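Local coordinates for methanol--corrinoid protein co-methyltransferase (Methanosarcina barkeri, PDB 2I2X), which transfers the methyl group of methanol to the cob(I)amide carried by its partner subunit MtaC, a zinc-dependent step of methanogenesis from methanol, at residues Phe439-Asp442 with Cys443-Tyr447; Asp387-Tyr390 with Leu391-Lys394; Val453-Pro456 with Glu457-Gly460; Ser193-Met196 with Glu197-Thr201; Ala397-Cys400 with Cys401-Glu405. All coordinates share one frame; numbering follows the deposited sequence.

Contact 1. Residues Phe439-Asp442 with Cys443-Tyr447; sequences FMDD and CLTKY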
loop_
_atom_site.group_PDB
_atom_site.type_symbol
_atom_site.label_atom_id
_atom_site.label_comp_id
_atom_site.label_asym_id
_atom_site.label_seq_id
_atom_site.Cartn_x
_atom_site.Cartn_y
_atom_site.Cartn_z
ATOM N N PHE A 439 28.129 -36.373 9.337
ATOM C CA PHE A 439 26.817 -35.796 9.145
ATOM C C PHE A 439 26.470 -35.802 7.664
ATOM O O PHE A 439 25.372 -36.223 7.269
ATOM C CB PHE A 439 26.775 -34.364 9.697
ATOM C CG PHE A 439 25.421 -33.700 9.577
ATOM C CD1 PHE A 439 24.400 -33.993 10.502
ATOM C CD2 PHE A 439 25.175 -32.776 8.561
ATOM C CE1 PHE A 439 23.157 -33.380 10.418
ATOM C CE2 PHE A 439 23.950 -32.147 8.462
ATOM C CZ PHE A 439 22.916 -32.450 9.398
ATOM N N MET A 440 27.408 -35.358 6.840
ATOM C CA MET A 440 27.162 -35.346 5.418
ATOM C C MET A 440 26.756 -36.733 4.963
ATOM O O MET A 440 25.715 -36.887 4.286
ATOM C CB MET A 440 28.365 -34.803 4.638
ATOM C CG MET A 440 28.613 -33.319 4.909
ATOM S SD MET A 440 27.137 -32.243 4.609
ATOM C CE MET A 440 27.330 -32.100 2.828
ATOM N N ASP A 441 27.535 -37.737 5.376
ATOM C CA ASP A 441 27.270 -39.115 4.984
ATOM C C ASP A 441 25.971 -39.660 5.529
ATOM O O ASP A 441 25.242 -40.278 4.774
ATOM C CB ASP A 441 28.424 -40.086 5.314
ATOM C CG ASP A 441 28.171 -41.499 4.729
ATOM O OD1 ASP A 441 28.002 -41.603 3.481
ATOM O OD2 ASP A 441 28.096 -42.484 5.522
ATOM N N ASP A 442 25.680 -39.438 6.812
ATOM C CA ASP A 442 24.373 -39.829 7.382
ATOM C C ASP A 442 23.221 -39.237 6.574
ATOM O O ASP A 442 22.246 -39.943 6.269
ATOM C CB ASP A 442 24.210 -39.355 8.845
ATOM C CG ASP A 442 25.015 -40.183 9.845
ATOM O OD1 ASP A 442 25.608 -41.221 9.460
ATOM O OD2 ASP A 442 25.044 -39.805 11.034
ATOM N N CYS A 443 23.339 -37.947 6.222
ATOM C CA CYS A 443 22.242 -37.245 5.560
ATOM C C CYS A 443 22.088 -37.679 4.120
ATOM O O CYS A 443 20.941 -37.890 3.650
ATOM C CB CYS A 443 22.390 -35.717 5.642
ATOM S SG CYS A 443 22.284 -35.084 7.313
ATOM N N LEU A 444 23.226 -37.797 3.426
ATOM C CA LEU A 444 23.201 -38.272 2.041
ATOM C C LEU A 444 22.323 -39.524 1.944
ATOM O O LEU A 444 21.383 -39.580 1.138
ATOM C CB LEU A 444 24.597 -38.617 1.529
ATOM C CG LEU A 444 24.959 -38.295 0.076
ATOM C CD1 LEU A 444 25.988 -39.281 -0.479
ATOM C CD2 LEU A 444 23.757 -38.174 -0.828
ATOM N N THR A 445 22.594 -40.516 2.787
ATOM C CA THR A 445 21.871 -41.759 2.641
ATOM C C THR A 445 20.437 -41.639 3.154
ATOM O O THR A 445 19.509 -42.123 2.512
ATOM C CB THR A 445 22.640 -43.032 3.179
ATOM O OG1 THR A 445 22.108 -43.443 4.440
ATOM C CG2 THR A 445 24.165 -42.801 3.268
ATOM N N LYS A 446 20.242 -40.977 4.286
ATOM C CA LYS A 446 18.862 -40.709 4.753
ATOM C C LYS A 446 17.950 -39.992 3.723
ATOM O O LYS A 446 16.868 -40.481 3.446
ATOM C CB LYS A 446 18.861 -39.996 6.110
ATOM C CG LYS A 446 17.484 -39.561 6.613
ATOM C CD LYS A 446 17.636 -38.758 7.923
ATOM C CE LYS A 446 16.295 -38.312 8.462
ATOM N NZ LYS A 446 15.540 -39.405 9.095
ATOM N N TYR A 447 18.388 -38.875 3.138
ATOM C CA TYR A 447 17.544 -38.159 2.139
ATOM C C TYR A 447 17.467 -38.789 0.739
ATOM O O TYR A 447 16.473 -38.616 0.028
ATOM C CB TYR A 447 17.783 -36.626 2.149
ATOM C CG TYR A 447 17.561 -36.142 3.551
ATOM C CD1 TYR A 447 16.279 -36.154 4.112
ATOM C CD2 TYR A 447 18.631 -35.786 4.364
ATOM C CE1 TYR A 447 16.069 -35.796 5.420
ATOM C CE2 TYR A 447 18.434 -35.431 5.679
ATOM C CZ TYR A 447 17.143 -35.431 6.204
ATOM O OH TYR A 447 16.934 -35.061 7.525
#

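Contact 2. Residues Asp387-Tyr390 with Leu391-Lys394; sequences DNIY and LRAK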
loop_
_atom_site.group_PDB
_atom_site.type_symbol
_atom_site.label_atom_id
_atom_site.label_comp_id
_atom_site.label_asym_id
_atom_site.label_seq_id
_atom_site.Cartn_x
_atom_site.Cartn_y
_atom_site.Cartn_z
ATOM N N ASP A 387 35.572 -21.794 8.943
ATOM C CA ASP A 387 36.103 -22.599 7.822
ATOM C C ASP A 387 35.241 -23.799 7.528
ATOM O O ASP A 387 35.287 -24.325 6.442
ATOM C CB ASP A 387 37.545 -23.036 8.066
ATOM C CG ASP A 387 38.503 -21.863 8.109
ATOM O OD1 ASP A 387 38.521 -21.062 7.141
ATOM O OD2 ASP A 387 39.256 -21.742 9.114
ATOM N N ASN A 388 34.429 -24.180 8.500
ATOM C CA ASN A 388 33.613 -25.366 8.486
ATOM C C ASN A 388 32.120 -25.014 8.277
ATOM O O ASN A 388 31.447 -24.484 9.192
ATOM C CB ASN A 388 33.821 -26.031 9.845
ATOM C CG ASN A 388 33.263 -27.440 9.912
ATOM O OD1 ASN A 388 32.093 -27.676 9.590
ATOM N ND2 ASN A 388 34.095 -28.388 10.366
ATOM N N ILE A 389 31.589 -25.327 7.095
ATOM C CA ILE A 389 30.223 -24.905 6.753
ATOM C C ILE A 389 29.121 -25.622 7.520
ATOM O O ILE A 389 28.044 -25.042 7.753
ATOM C CB ILE A 389 29.929 -24.973 5.229
ATOM C CG1 ILE A 389 30.154 -26.394 4.664
ATOM C CG2 ILE A 389 30.762 -23.927 4.482
ATOM C CD1 ILE A 389 29.674 -26.572 3.219
ATOM N N TYR A 390 29.351 -26.880 7.886
ATOM C CA TYR A 390 28.378 -27.590 8.709
ATOM C C TYR A 390 28.434 -27.080 10.138
ATOM O O TYR A 390 27.428 -26.665 10.716
ATOM C CB TYR A 390 28.683 -29.081 8.692
ATOM C CG TYR A 390 28.122 -29.886 9.844
ATOM C CD1 TYR A 390 26.768 -30.144 9.935
ATOM C CD2 TYR A 390 28.959 -30.413 10.822
ATOM C CE1 TYR A 390 26.240 -30.884 10.964
ATOM C CE2 TYR A 390 28.440 -31.183 11.883
ATOM C CZ TYR A 390 27.067 -31.419 11.934
ATOM O OH TYR A 390 26.506 -32.179 12.950
ATOM N N LEU A 391 29.623 -27.131 10.715
ATOM C CA LEU A 391 29.793 -26.803 12.103
ATOM C C LEU A 391 29.415 -25.357 12.411
ATOM O O LEU A 391 28.835 -25.096 13.464
ATOM C CB LEU A 391 31.224 -27.131 12.554
ATOM C CG LEU A 391 31.538 -27.027 14.058
ATOM C CD1 LEU A 391 30.535 -27.785 14.924
ATOM C CD2 LEU A 391 32.981 -27.457 14.353
ATOM N N ARG A 392 29.759 -24.419 11.532
ATOM C CA ARG A 392 29.346 -23.016 11.747
ATOM C C ARG A 392 27.826 -22.862 11.755
ATOM O O ARG A 392 27.274 -22.123 12.567
ATOM C CB ARG A 392 30.019 -22.037 10.765
ATOM C CG ARG A 392 29.492 -22.016 9.349
ATOM C CD ARG A 392 30.518 -21.308 8.419
ATOM N NE ARG A 392 29.932 -20.987 7.121
ATOM C CZ ARG A 392 30.428 -20.110 6.249
ATOM N NH1 ARG A 392 31.561 -19.463 6.483
ATOM N NH2 ARG A 392 29.773 -19.876 5.130
ATOM N N ALA A 393 27.160 -23.592 10.868
ATOM C CA ALA A 393 25.712 -23.604 10.798
ATOM C C ALA A 393 25.084 -24.236 12.038
ATOM O O ALA A 393 24.074 -23.721 12.593
ATOM C CB ALA A 393 25.241 -24.304 9.527
ATOM N N LYS A 394 25.657 -25.350 12.485
ATOM C CA LYS A 394 25.163 -25.969 13.715
ATOM C C LYS A 394 25.333 -25.004 14.897
ATOM O O LYS A 394 24.424 -24.903 15.726
ATOM C CB LYS A 394 25.846 -27.302 13.969
ATOM C CG LYS A 394 25.332 -28.089 15.168
ATOM C CD LYS A 394 25.657 -29.595 15.014
ATOM C CE LYS A 394 27.151 -29.958 15.341
ATOM N NZ LYS A 394 27.581 -29.590 16.746
HETATM O O HOH W 1 27.727 -22.426 6.392
#

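Contact 3. Residues Val453-Pro456 with Glu457-Gly460; sequences VFKP and ENYG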
loop_
_atom_site.group_PDB
_atom_site.type_symbol
_atom_site.label_atom_id
_atom_site.label_comp_id
_atom_site.label_asym_id
_atom_site.label_seq_id
_atom_site.Cartn_x
_atom_site.Cartn_y
_atom_site.Cartn_z
ATOM N N VAL A 453 12.903 -37.031 -5.063
ATOM C CA VAL A 453 13.314 -35.967 -5.981
ATOM C C VAL A 453 14.740 -35.466 -5.731
ATOM O O VAL A 453 15.244 -34.680 -6.533
ATOM C CB VAL A 453 12.325 -34.733 -6.002
ATOM C CG1 VAL A 453 10.953 -35.093 -6.631
ATOM C CG2 VAL A 453 12.141 -34.132 -4.612
ATOM N N PHE A 454 15.373 -35.908 -4.635
ATOM C CA PHE A 454 16.728 -35.487 -4.241
ATOM C C PHE A 454 17.773 -36.095 -5.171
ATOM O O PHE A 454 17.875 -37.311 -5.282
ATOM C CB PHE A 454 16.984 -35.860 -2.755
ATOM C CG PHE A 454 18.415 -35.595 -2.249
ATOM C CD1 PHE A 454 19.075 -34.399 -2.509
ATOM C CD2 PHE A 454 19.066 -36.535 -1.459
ATOM C CE1 PHE A 454 20.362 -34.166 -2.034
ATOM C CE2 PHE A 454 20.361 -36.304 -0.983
ATOM C CZ PHE A 454 21.010 -35.121 -1.270
ATOM N N LYS A 455 18.525 -35.254 -5.870
ATOM C CA LYS A 455 19.531 -35.735 -6.805
ATOM C C LYS A 455 20.874 -35.271 -6.299
ATOM O O LYS A 455 21.234 -34.108 -6.476
ATOM C CB LYS A 455 19.317 -35.200 -8.220
ATOM C CG LYS A 455 18.008 -35.616 -8.896
ATOM C CD LYS A 455 17.899 -37.111 -9.026
ATOM C CE LYS A 455 16.646 -37.508 -9.770
ATOM N NZ LYS A 455 16.095 -38.821 -9.275
ATOM N N PRO A 456 21.627 -36.180 -5.658
ATOM C CA PRO A 456 22.927 -35.827 -5.084
ATOM C C PRO A 456 23.902 -35.180 -6.080
ATOM O O PRO A 456 24.777 -34.399 -5.683
ATOM C CB PRO A 456 23.443 -37.178 -4.560
ATOM C CG PRO A 456 22.188 -37.928 -4.244
ATOM C CD PRO A 456 21.274 -37.585 -5.379
ATOM N N GLU A 457 23.760 -35.469 -7.363
ATOM C CA GLU A 457 24.676 -34.847 -8.312
ATOM C C GLU A 457 24.511 -33.320 -8.410
ATOM O O GLU A 457 25.445 -32.618 -8.803
ATOM C CB GLU A 457 24.639 -35.529 -9.688
ATOM C CG GLU A 457 23.357 -35.365 -10.494
ATOM C CD GLU A 457 22.297 -36.458 -10.239
ATOM O OE1 GLU A 457 22.306 -37.119 -9.155
ATOM O OE2 GLU A 457 21.424 -36.623 -11.139
ATOM N N ASN A 458 23.332 -32.813 -8.048
ATOM C CA ASN A 458 23.101 -31.372 -7.985
ATOM C C ASN A 458 24.122 -30.665 -7.070
ATOM O O ASN A 458 24.379 -29.480 -7.212
ATOM C CB ASN A 458 21.668 -31.087 -7.549
ATOM C CG ASN A 458 20.678 -31.177 -8.696
ATOM O OD1 ASN A 458 20.988 -30.796 -9.831
ATOM N ND2 ASN A 458 19.464 -31.668 -8.407
ATOM N N TYR A 459 24.732 -31.427 -6.172
ATOM C CA TYR A 459 25.656 -30.896 -5.177
ATOM C C TYR A 459 27.071 -31.457 -5.346
ATOM O O TYR A 459 27.897 -31.394 -4.422
ATOM C CB TYR A 459 25.089 -31.181 -3.792
ATOM C CG TYR A 459 23.697 -30.667 -3.732
ATOM C CD1 TYR A 459 23.456 -29.293 -3.574
ATOM C CD2 TYR A 459 22.601 -31.516 -3.925
ATOM C CE1 TYR A 459 22.181 -28.787 -3.550
ATOM C CE2 TYR A 459 21.308 -31.002 -3.910
ATOM C CZ TYR A 459 21.119 -29.629 -3.717
ATOM O OH TYR A 459 19.855 -29.093 -3.691
ATOM N N GLY A 460 27.334 -31.981 -6.542
ATOM C CA GLY A 460 28.615 -32.600 -6.878
ATOM C C GLY A 460 28.911 -33.908 -6.133
ATOM O O GLY A 460 30.049 -34.329 -6.083
HETATM O O HOH W 2 17.902 -32.480 -6.076
#

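Contact 4. Residues Ser193-Met196 with Glu197-Thr201; sequences SIDM and ELIWT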
loop_
_atom_site.group_PDB
_atom_site.type_symbol
_atom_site.label_atom_id
_atom_site.label_comp_id
_atom_site.label_asym_id
_atom_site.label_seq_id
_atom_site.Cartn_x
_atom_site.Cartn_y
_atom_site.Cartn_z
ATOM N N SER A 193 24.868 -24.141 1.261
ATOM C CA SER A 193 26.192 -23.518 1.221
ATOM C C SER A 193 27.045 -23.983 0.013
ATOM O O SER A 193 27.759 -23.186 -0.618
ATOM C CB SER A 193 26.917 -23.786 2.544
ATOM O OG SER A 193 26.345 -23.041 3.639
ATOM N N ILE A 194 26.949 -25.266 -0.319
ATOM C CA ILE A 194 27.725 -25.815 -1.423
ATOM C C ILE A 194 27.265 -25.161 -2.759
ATOM O O ILE A 194 28.088 -24.734 -3.571
ATOM C CB ILE A 194 27.643 -27.406 -1.438
ATOM C CG1 ILE A 194 28.418 -28.018 -0.274
ATOM C CG2 ILE A 194 28.138 -27.998 -2.727
ATOM C CD1 ILE A 194 27.792 -29.297 0.237
ATOM N N ASP A 195 25.955 -25.061 -2.968
ATOM C CA ASP A 195 25.448 -24.487 -4.218
ATOM C C ASP A 195 25.769 -22.995 -4.281
ATOM O O ASP A 195 26.119 -22.479 -5.349
ATOM C CB ASP A 195 23.944 -24.736 -4.391
ATOM C CG ASP A 195 23.409 -24.217 -5.718
ATOM O OD1 ASP A 195 23.705 -24.800 -6.799
ATOM O OD2 ASP A 195 22.662 -23.206 -5.665
ATOM N N MET A 196 25.699 -22.329 -3.122
ATOM C CA MET A 196 25.959 -20.912 -3.046
ATOM C C MET A 196 27.368 -20.611 -3.527
ATOM O O MET A 196 27.584 -19.653 -4.263
ATOM C CB MET A 196 25.790 -20.406 -1.620
ATOM C CG MET A 196 24.373 -20.251 -1.162
ATOM S SD MET A 196 23.547 -18.843 -1.903
ATOM C CE MET A 196 24.446 -17.464 -1.202
ATOM N N GLU A 197 28.336 -21.430 -3.120
ATOM C CA GLU A 197 29.701 -21.196 -3.577
ATOM C C GLU A 197 29.926 -21.367 -5.092
ATOM O O GLU A 197 30.696 -20.623 -5.674
ATOM C CB GLU A 197 30.701 -22.009 -2.782
ATOM C CG GLU A 197 32.130 -21.697 -3.208
ATOM C CD GLU A 197 33.117 -22.764 -2.835
ATOM O OE1 GLU A 197 34.322 -22.448 -2.889
ATOM O OE2 GLU A 197 32.689 -23.898 -2.480
ATOM N N LEU A 198 29.238 -22.320 -5.717
ATOM C CA LEU A 198 29.334 -22.531 -7.159
ATOM C C LEU A 198 28.883 -21.267 -7.863
ATOM O O LEU A 198 29.657 -20.589 -8.551
ATOM C CB LEU A 198 28.408 -23.674 -7.592
ATOM C CG LEU A 198 28.605 -24.580 -8.828
ATOM C CD1 LEU A 198 27.259 -24.838 -9.497
ATOM C CD2 LEU A 198 29.616 -24.088 -9.862
ATOM N N ILE A 199 27.619 -20.927 -7.661
ATOM C CA ILE A 199 27.004 -19.838 -8.414
ATOM C C ILE A 199 27.621 -18.459 -8.155
ATOM O O ILE A 199 27.829 -17.684 -9.097
ATOM C CB ILE A 199 25.486 -19.843 -8.218
ATOM C CG1 ILE A 199 25.137 -19.602 -6.748
ATOM C CG2 ILE A 199 24.923 -21.188 -8.688
ATOM C CD1 ILE A 199 23.673 -19.467 -6.502
ATOM N N TRP A 200 27.956 -18.164 -6.900
ATOM C CA TRP A 200 28.475 -16.831 -6.588
ATOM C C TRP A 200 29.904 -16.570 -7.081
ATOM O O TRP A 200 30.283 -15.429 -7.324
ATOM C CB TRP A 200 28.225 -16.444 -5.118
ATOM C CG TRP A 200 26.746 -16.065 -4.968
ATOM C CD1 TRP A 200 25.730 -16.851 -4.459
ATOM C CD2 TRP A 200 26.125 -14.853 -5.428
ATOM N NE1 TRP A 200 24.528 -16.188 -4.566
ATOM C CE2 TRP A 200 24.741 -14.963 -5.155
ATOM C CE3 TRP A 200 26.610 -13.678 -6.019
ATOM C CZ2 TRP A 200 23.833 -13.935 -5.452
ATOM C CZ3 TRP A 200 25.700 -12.639 -6.312
ATOM C CH2 TRP A 200 24.332 -12.784 -6.027
ATOM N N THR A 201 30.678 -17.640 -7.272
ATOM C CA THR A 201 31.981 -17.531 -7.871
ATOM C C THR A 201 31.806 -17.100 -9.310
ATOM O O THR A 201 32.453 -16.170 -9.775
ATOM C CB THR A 201 32.691 -18.881 -7.794
ATOM O OG1 THR A 201 32.893 -19.202 -6.405
ATOM C CG2 THR A 201 34.046 -18.854 -8.563
HETATM O O HOH W 3 30.520 -25.631 -4.233
#

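Contact 5. Residues Ala397-Cys400 with Cys401-Glu405; sequences AIEC and CNIIE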
loop_
_atom_site.group_PDB
_atom_site.type_symbol
_atom_site.label_atom_id
_atom_site.label_comp_id
_atom_site.label_asym_id
_atom_site.label_seq_id
_atom_site.Cartn_x
_atom_site.Cartn_y
_atom_site.Cartn_z
ATOM N N ALA A 397 22.510 -22.423 14.885
ATOM C CA ALA A 397 21.271 -23.054 15.298
ATOM C C ALA A 397 21.201 -23.240 16.813
ATOM O O ALA A 397 20.156 -22.997 17.423
ATOM C CB ALA A 397 21.132 -24.413 14.582
ATOM N N ILE A 398 22.313 -23.659 17.424
ATOM C CA ILE A 398 22.337 -23.916 18.876
ATOM C C ILE A 398 22.389 -22.609 19.653
ATOM O O ILE A 398 21.771 -22.485 20.713
ATOM C CB ILE A 398 23.498 -24.875 19.300
ATOM C CG1 ILE A 398 23.187 -26.309 18.834
ATOM C CG2 ILE A 398 23.711 -24.844 20.830
ATOM C CD1 ILE A 398 24.414 -27.262 18.861
ATOM N N GLU A 399 23.152 -21.651 19.124
ATOM C CA GLU A 399 23.234 -20.326 19.709
ATOM C C GLU A 399 21.857 -19.654 19.674
ATOM O O GLU A 399 21.463 -18.951 20.616
ATOM C CB GLU A 399 24.241 -19.467 18.956
ATOM C CG GLU A 399 24.634 -18.203 19.695
ATOM C CD GLU A 399 25.576 -18.447 20.861
ATOM O OE1 GLU A 399 26.303 -19.478 20.866
ATOM O OE2 GLU A 399 25.594 -17.589 21.772
ATOM N N CYS A 400 21.139 -19.883 18.583
ATOM C CA CYS A 400 19.792 -19.373 18.449
ATOM C C CYS A 400 18.913 -19.904 19.588
ATOM O O CYS A 400 18.220 -19.120 20.261
ATOM C CB CYS A 400 19.212 -19.735 17.064
ATOM S SG CYS A 400 17.429 -19.370 16.853
ATOM N N CYS A 401 18.931 -21.220 19.777
ATOM C CA CYS A 401 18.210 -21.881 20.887
ATOM C C CYS A 401 18.559 -21.272 22.239
ATOM O O CYS A 401 17.643 -20.988 23.052
ATOM C CB CYS A 401 18.461 -23.394 20.921
ATOM S SG CYS A 401 17.801 -24.301 19.489
ATOM N N ASN A 402 19.858 -21.051 22.474
ATOM C CA ASN A 402 20.311 -20.388 23.702
ATOM C C ASN A 402 19.708 -19.008 23.859
ATOM O O ASN A 402 19.211 -18.653 24.936
ATOM C CB ASN A 402 21.835 -20.296 23.757
ATOM C CG ASN A 402 22.501 -21.670 23.873
ATOM O OD1 ASN A 402 21.893 -22.645 24.364
ATOM N ND2 ASN A 402 23.753 -21.752 23.421
ATOM N N ILE A 403 19.737 -18.248 22.765
ATOM C CA ILE A 403 19.228 -16.899 22.754
ATOM C C ILE A 403 17.746 -16.843 23.085
ATOM O O ILE A 403 17.363 -16.091 23.983
ATOM C CB ILE A 403 19.552 -16.164 21.438
ATOM C CG1 ILE A 403 21.051 -15.851 21.418
ATOM C CG2 ILE A 403 18.697 -14.870 21.331
ATOM C CD1 ILE A 403 21.602 -15.578 20.075
ATOM N N ILE A 404 16.933 -17.658 22.403
ATOM C CA ILE A 404 15.477 -17.690 22.657
ATOM C C ILE A 404 15.201 -18.126 24.105
ATOM O O ILE A 404 14.322 -17.583 24.764
ATOM C CB ILE A 404 14.708 -18.624 21.662
ATOM C CG1 ILE A 404 14.932 -18.243 20.195
ATOM C CG2 ILE A 404 13.206 -18.712 22.013
ATOM C CD1 ILE A 404 14.704 -16.757 19.874
ATOM N N GLU A 405 15.969 -19.087 24.601
ATOM C CA GLU A 405 15.822 -19.563 25.973
ATOM C C GLU A 405 16.075 -18.466 26.984
ATOM O O GLU A 405 15.326 -18.346 27.965
ATOM C CB GLU A 405 16.758 -20.761 26.262
ATOM C CG GLU A 405 16.123 -22.095 26.017
ATOM C CD GLU A 405 17.108 -23.289 25.922
ATOM O OE1 GLU A 405 16.682 -24.327 25.373
ATOM O OE2 GLU A 405 18.271 -23.235 26.371
#

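Contact 1. Residues Phe439-Asp442 with Cys443-Tyr447
Cys443 rests its sulfur on the ring of Phe439, one turn earlier in helix 436-450, a worked example of how a helix brings residues four apart into a Cys sulfur-aromatic contact. SG stands over one face of the ring, 3.5 Å from its centroid and displaced slightly toward the rim. The ring atom it approaches most closely is CZ, with Cys443 SG to Phe439 CZ at 3.4 Å. Both first torsions matter. Phe439 holds CG anti to its backbone N (chi1 -178°), which sends the ring forward along the helix, whereas Cys443 keeps SG beside its own N (chi1 -65°), reaching back to meet it.

The backbone bonds are those of an alpha-helix. Cys443 N donates to Phe439 O at 2.9 Å, Leu444 N to Met440 O at 2.8 Å and Lys446 N to Asp442 O at 3.0 Å. Between them, Thr445 N to Asp441 O is stretched to 3.3 Å and weak. The same Asp441 O also has the methyl CG2 of Thr445 beside it.

The charged groups look to other turns: Asp442 forms a salt bridge with Lys438, and Lys446 with Glu450. Apolar contacts join the helix to its surroundings, since Phe439 and Cys443 both touch Tyr186 of helix 181-210, and Tyr390 stacks with Phe439.

Chemically, the thiol acts here as a polarisable packing group on an aromatic face, in a patch remote from the zinc-binding cysteines, and the contact between the two turns rests on this sulfur-ring pair and the backbone bonds.

Contact 2. Residues Asp387-Tyr390 with Leu391-Lys394
Asn388 is the N-cap of helix 389-409, and it serves the first turn twice. Its side-chain OD1 accepts from Leu391 N at 2.8 Å, and its backbone O accepts from Arg392 N at 2.9 Å. The capping bond is fairly straight at hydrogen (164°), yet the donor lies well above the plane of the amide, 42° out of it, rather than on a lone pair. A first torsion of -168° sets CG beside the carbonyl carbon of Asn388, from where OD1 turns over the start of the helix and also touches Leu391 CB. A helix start leaves its first N-H groups without carbonyls of a preceding turn, and here the asparagine supplies one for Leu391.

The next carbonyl is satisfied by solvent. A water donates to Ile389 O at 3.0 Å and accepts from Arg392 NE at 2.7 Å, meeting the guanidinium at its edge and in its plane. Ile389 CG2 packs over one face of that same group. The far end of Arg392 is held by a salt bridge from NH1 to Glu259, with weak bonds from NH1 to Gly386 O and from NH2 to Pro252 O of helix 240-259.

Tyr390 O takes the regular helical bond from Lys394 N. The ends of these two side chains find separate partners: the phenol OH bonds to Pro433 O, and Lys394 NZ forms a salt bridge with Asp434. Lys394 bends at chi3 and chi4 past the ring, bringing its CE within 3.3 Å of Tyr390 OH.

Contact 3. Residues Val453-Pro456 with Glu457-Gly460
A 3-10 turn near the C-terminus, beyond helix 436-450, joins Lys455 and Pro456 to Asn458 and Tyr459 by bonds spanning three residues. Asn458 N donates to Lys455 O at 2.9 Å and Tyr459 N to Pro456 O at 3.0 Å. Both donors sit well above the carbonyl planes, by 41° and 52°, so neither bond lies on a lone pair.

A water bridges the turn, accepting from Lys455 N and from Asn458 ND2, each at 2.9 Å. The Asn458 amide also bonds through OD1 to Leu138 N and through ND2 to Leu136 O, which fixes its rotation.

Aromatic packing spans five residues. Tyr459 CE2 lies at the edge of the Phe454 ring, in its plane, 3.8 Å from Phe454 CE1. Glu457, with CG between its backbone N and carbonyl carbon (chi1 68°), folds its carboxylate back alongside Lys455, where OE1 is 3.7 Å from Lys455 CB. The charged ends do not meet, and the lysine instead makes a cation-pi contact with Phe135.

Around the turn, Phe454 touches Leu444 and Tyr447 of helix 436-450, Tyr186 and Leu191 of helix 181-210, and Val171 of helix 169-176. Tyr459 also meets Leu191, and its OH reaches Glu170 of helix 169-176 and Gly168 just before it.

Contact 4. Residues Ser193-Met196 with Glu197-Thr201
Met196 and Trp200 lie side by side on helix 181-210, pointing the same way, and form a Met-aromatic contact one turn apart. The sulfur approaches the edge of the indole: Met196 SD is 4.8 Å from the centroid of the five-membered ring. The methyl comes closer, with Met196 CE 3.6 Å from Trp200 CD1, because the chain bends at chi2 and chi3 to follow the ring. The indole also turns its edge to Met196 O, which lies in its plane, 3.4 Å from Trp200 CD1. Ile199 CG1, placed between its backbone N and carbonyl carbon (chi1 63°), packs 3.3 Å from Asp195 O.

Polar bonds complete the turn. Ile199 N to Asp195 O is nearly straight (173°), and Leu198 N to Ile194 O is weak. Ile194 O is better served by a water that donates to it at 2.7 Å and also to Glu197 OE2 at 3.3 Å. Further on, Thr201 OG1 donates to Glu197 O at 2.7 Å. Asp195 is tied by a salt bridge to Arg130, and Trp200 NE1 bonds to Asp217.

In the TIM barrel this helix belongs to the crossover from strand 160-163 to its parallel neighbour 213-216. Met196 faces helix 240-259 through Arg253, Val256 and Ala257, Ile199 meets Tyr143 and Phe146 of helix 143-155, and Ser193 and Ile194 touch Ile389 of helix 389-409.

Contact 5. Residues Ala397-Cys400 with Cys401-Glu405
Glu399 O accepts from Ile403 N at 2.8 Å, the shortest of the four regular bonds that join these turns of helix 389-409. The isoleucine also leans on this carbonyl: its CG1 is 3.2 Å from Glu399 O, placed there by a first torsion that keeps CG1 beside the backbone N (chi1 -72°). The side chains then meet at an angle, with Ile403 CD1 4.0 Å from Glu399 CG. The glutamate bends at chi2, and its OE2 is engaged in a salt bridge with Arg377.

Asn402 shows that proximity is not bonding. Its ND2 lies 3.4 Å from Ile398 O, but the angle is poor, and it is the backbone N of Asn402 that donates to Ile398 O, at 3.0 Å. The Ile398 and Asn402 side chains lie side by side, with Ile398 CG2 4.0 Å from Asn402 ND2.

Two consecutive cysteines send their sulfurs apart. Cys400 has SG anti to N and meets Ile404 loosely, whereas Cys401 holds its thiol beside its own N; Cys400 SG and Cys401 SG are 5.6 Å apart, too far for a disulfide.

Three helices surround these turns. Cys400 and Cys401 pack on Val244, Ile245 and Ala248 of helix 240-259, Ile403 on Asn374, Arg377 and Val378 of helix 372-383, and Ile398 and Ile404 on Leu429 and Leu422 of helix 416-430.

How the contacts relate
Four of the five contacts form one connected patch of helices and C-terminal tail. Contact 1 meets contact 2 where Phe439 CD2 lies 3.2 Å from Tyr390 CE1, and contact 3 through Leu444 CD2 and Pro456 CG, 3.8 Å apart. Ile194 of contact 4 is shared more widely, touching Met440 of contact 1, Ile389 of contact 2 and Tyr459 of contact 3. Contact 5 continues the helix of contact 2, with centres about 16 Å apart. Contact 4 lies nearest the active site: the Trp200 side chain is about 8 Å from that of the zinc ligand Glu164 and about 12 Å from a zinc ion. The Tyr459 side chain of contact 3 is about 12 Å from a bound corrinoid.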